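Local coordinates for lipoprotein (Colwellia psychrerythraea, PDB 3O0Y) that is a putative bacterial lipoprotein of unknown function whose family belongs to a clan of metallopeptidase-like proteins, at residues S317-M320 with N321-L325. Sequence-based numbering, arbitrary orientation.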
ATOM      1  N   SER A 317     -21.697 -13.784  -0.586  1.00  7.28           N
ATOM      2  CA  SER A 317     -22.680 -13.886   0.505  1.00  9.08           C
ATOM      3  C   SER A 317     -23.430 -15.197   0.437  1.00  8.00           C
ATOM      4  O   SER A 317     -23.637 -15.930   1.469  1.00  6.94           O
ATOM      5  CB  SER A 317     -23.702 -12.721   0.411  1.00  9.28           C
ATOM      6  OG  SER A 317     -22.979 -11.662   0.937  1.00 21.97           O
ATOM      7  N   GLY A 318     -23.868 -15.528  -0.777  1.00  7.78           N
ATOM      8  CA  GLY A 318     -24.606 -16.772  -0.995  1.00  7.45           C
ATOM      9  C   GLY A 318     -23.817 -18.018  -0.684  1.00  7.67           C
ATOM     10  O   GLY A 318     -24.311 -18.950  -0.049  1.00  7.20           O
ATOM     11  N   VAL A 319     -22.537 -17.979  -1.007  1.00  7.13           N
ATOM     12  CA  VAL A 319     -21.643 -19.067  -0.642  1.00  5.93           C
ATOM     13  C   VAL A 319     -21.494 -19.178   0.877  1.00  6.31           C
ATOM     14  O   VAL A 319     -21.548 -20.273   1.454  1.00  6.54           O
ATOM     15  CB  VAL A 319     -20.228 -18.932  -1.334  1.00  7.45           C
ATOM     16  CG1 VAL A 319     -19.293 -20.002  -0.809  1.00  4.92           C
ATOM     17  CG2 VAL A 319     -20.385 -19.015  -2.873  1.00  6.98           C
ATOM     18  N   MET A 320     -21.142 -18.088   1.508  1.00  4.96           N
ATOM     19  CA  MET A 320     -21.005 -18.041   2.968  1.00  5.25           C
ATOM     20  C   MET A 320     -22.281 -18.531   3.658  1.00  6.75           C
ATOM     21  O   MET A 320     -22.204 -19.252   4.618  1.00  5.61           O
ATOM     22  CB  MET A 320     -20.692 -16.599   3.406  1.00  4.50           C
ATOM     23  CG  MET A 320     -19.302 -16.123   3.010  1.00  7.23           C
ATOM     24  SD  MET A 320     -18.956 -14.322   3.391  1.00  2.00           S
ATOM     25  CE  MET A 320     -18.684 -14.517   5.207  1.00 10.69           C
ATOM     26  N   ASN A 321     -23.469 -18.105   3.184  1.00  5.26           N
ATOM     27  CA  ASN A 321     -24.735 -18.644   3.754  1.00  4.63           C
ATOM     28  C   ASN A 321     -24.783 -20.161   3.781  1.00  6.30           C
ATOM     29  O   ASN A 321     -25.208 -20.787   4.777  1.00  5.09           O
ATOM     30  CB  ASN A 321     -25.926 -18.008   3.051  1.00  5.65           C
ATOM     31  CG  ASN A 321     -27.239 -18.529   3.571  1.00  6.47           C
ATOM     32  OD1 ASN A 321     -27.619 -18.264   4.718  1.00  6.58           O
ATOM     33  ND2 ASN A 321     -28.013 -19.174   2.675  1.00  6.41           N
ATOM     34  N   GLU A 322     -24.362 -20.819   2.702  1.00  5.35           N
ATOM     35  CA  GLU A 322     -24.396 -22.257   2.671  1.00  5.96           C
ATOM     36  C   GLU A 322     -23.496 -22.938   3.709  1.00  6.26           C
ATOM     37  O   GLU A 322     -23.867 -23.915   4.372  1.00  5.75           O
ATOM     38  CB  GLU A 322     -23.981 -22.818   1.315  1.00  7.61           C
ATOM     39  CG  GLU A 322     -24.896 -22.465   0.195  1.00  7.66           C
ATOM     40  CD  GLU A 322     -26.292 -22.965   0.295  1.00 15.11           C
ATOM     41  OE1 GLU A 322     -26.574 -23.937   1.019  1.00 11.74           O
ATOM     42  OE2 GLU A 322     -27.126 -22.398  -0.449  1.00 19.32           O
ATOM     43  N   ILE A 323     -22.310 -22.386   3.852  1.00  5.96           N
ATOM     44  CA  ILE A 323     -21.380 -22.917   4.825  1.00  6.49           C
ATOM     45  C   ILE A 323     -21.915 -22.690   6.226  1.00  4.05           C
ATOM     46  O   ILE A 323     -21.826 -23.580   7.071  1.00  4.54           O
ATOM     47  CB  ILE A 323     -19.984 -22.318   4.581  1.00  5.60           C
ATOM     48  CG1 ILE A 323     -19.463 -22.679   3.189  1.00  7.13           C
ATOM     49  CG2 ILE A 323     -18.991 -22.598   5.717  1.00  6.07           C
ATOM     50  CD1 ILE A 323     -18.280 -21.826   2.761  1.00  6.80           C
ATOM     51  N   LEU A 324     -22.418 -21.467   6.503  1.00  4.07           N
ATOM     52  CA  LEU A 324     -23.036 -21.158   7.769  1.00  3.89           C
ATOM     53  C   LEU A 324     -24.163 -22.104   8.151  1.00  3.74           C
ATOM     54  O   LEU A 324     -24.213 -22.599   9.276  1.00  3.65           O
ATOM     55  CB  LEU A 324     -23.484 -19.675   7.854  1.00  2.08           C
ATOM     56  CG  LEU A 324     -22.338 -18.677   8.039  1.00  5.01           C
ATOM     57  CD1 LEU A 324     -22.755 -17.321   7.500  1.00  5.73           C
ATOM     58  CD2 LEU A 324     -21.849 -18.621   9.539  1.00  6.44           C
ATOM     59  N   LEU A 325     -25.091 -22.334   7.228  1.00  3.66           N
ATOM     60  CA  LEU A 325     -26.195 -23.201   7.471  1.00  5.73           C
ATOM     61  C   LEU A 325     -25.694 -24.577   7.884  1.00  5.34           C
ATOM     62  O   LEU A 325     -26.226 -25.175   8.841  1.00  5.47           O
ATOM     63  CB  LEU A 325     -27.032 -23.396   6.175  1.00  5.58           C
ATOM     64  CG  LEU A 325     -27.891 -22.193   5.836  1.00  7.85           C
ATOM     65  CD1 LEU A 325     -28.596 -22.439   4.498  1.00  6.16           C
ATOM     66  CD2 LEU A 325     -28.916 -21.913   6.841  1.00 11.00           C
TER
HETATM   67  O   HOH W   1     -26.989 -19.531  -0.112  1.00  8.57           O
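Gly318 O is the atom to look at first, because it serves both the helix and a water. From Glu322 N it receives a weak, long hydrogen bond of 3.3 Å, while the water donates to the same Gly318 O at 2.7 Å. That water also gives its other hydrogen to Glu322 OE2 at 2.9 Å and accepts from Asn321 ND2 at 3.0 Å, so one molecule ties a backbone carbonyl to two side chains on the outer face of helix 302-326. In Glu322, chi1 (-64°) brings CG beside Gly318 O, and a bend at chi2 (-62°) then swings the carboxylate over to the water. Asn321 uses its two amide ends differently: ND2 goes to the water, OD1 accepts from Arg337 in helix 334-342.

The rest of the ladder is regular i to i+4 bonding. Asn321 N reaches Ser317 O at 2.8 Å, and Leu324 N meets Met320 O at 2.9 Å, almost straight at 174°. The Ile323 N to Val319 O bond is longer, 3.3 Å, though it lies in the carbonyl plane. Val319 and Ile323 run side by side, CG1 to CD1 4.1 Å apart, a small apolar contact; Ile323 also packs on Leu498. On the buried flank Met320 and Leu324 pack against helices 491-515 and 334-342.

The chemistry implies a two-faced segment near the end of its helix: apolar side chains and Asn321 OD1 join it to its neighbours, whereas on the hydrated face the short water bond to Gly318 O is consistent with compensation for the weak one from Glu322 N.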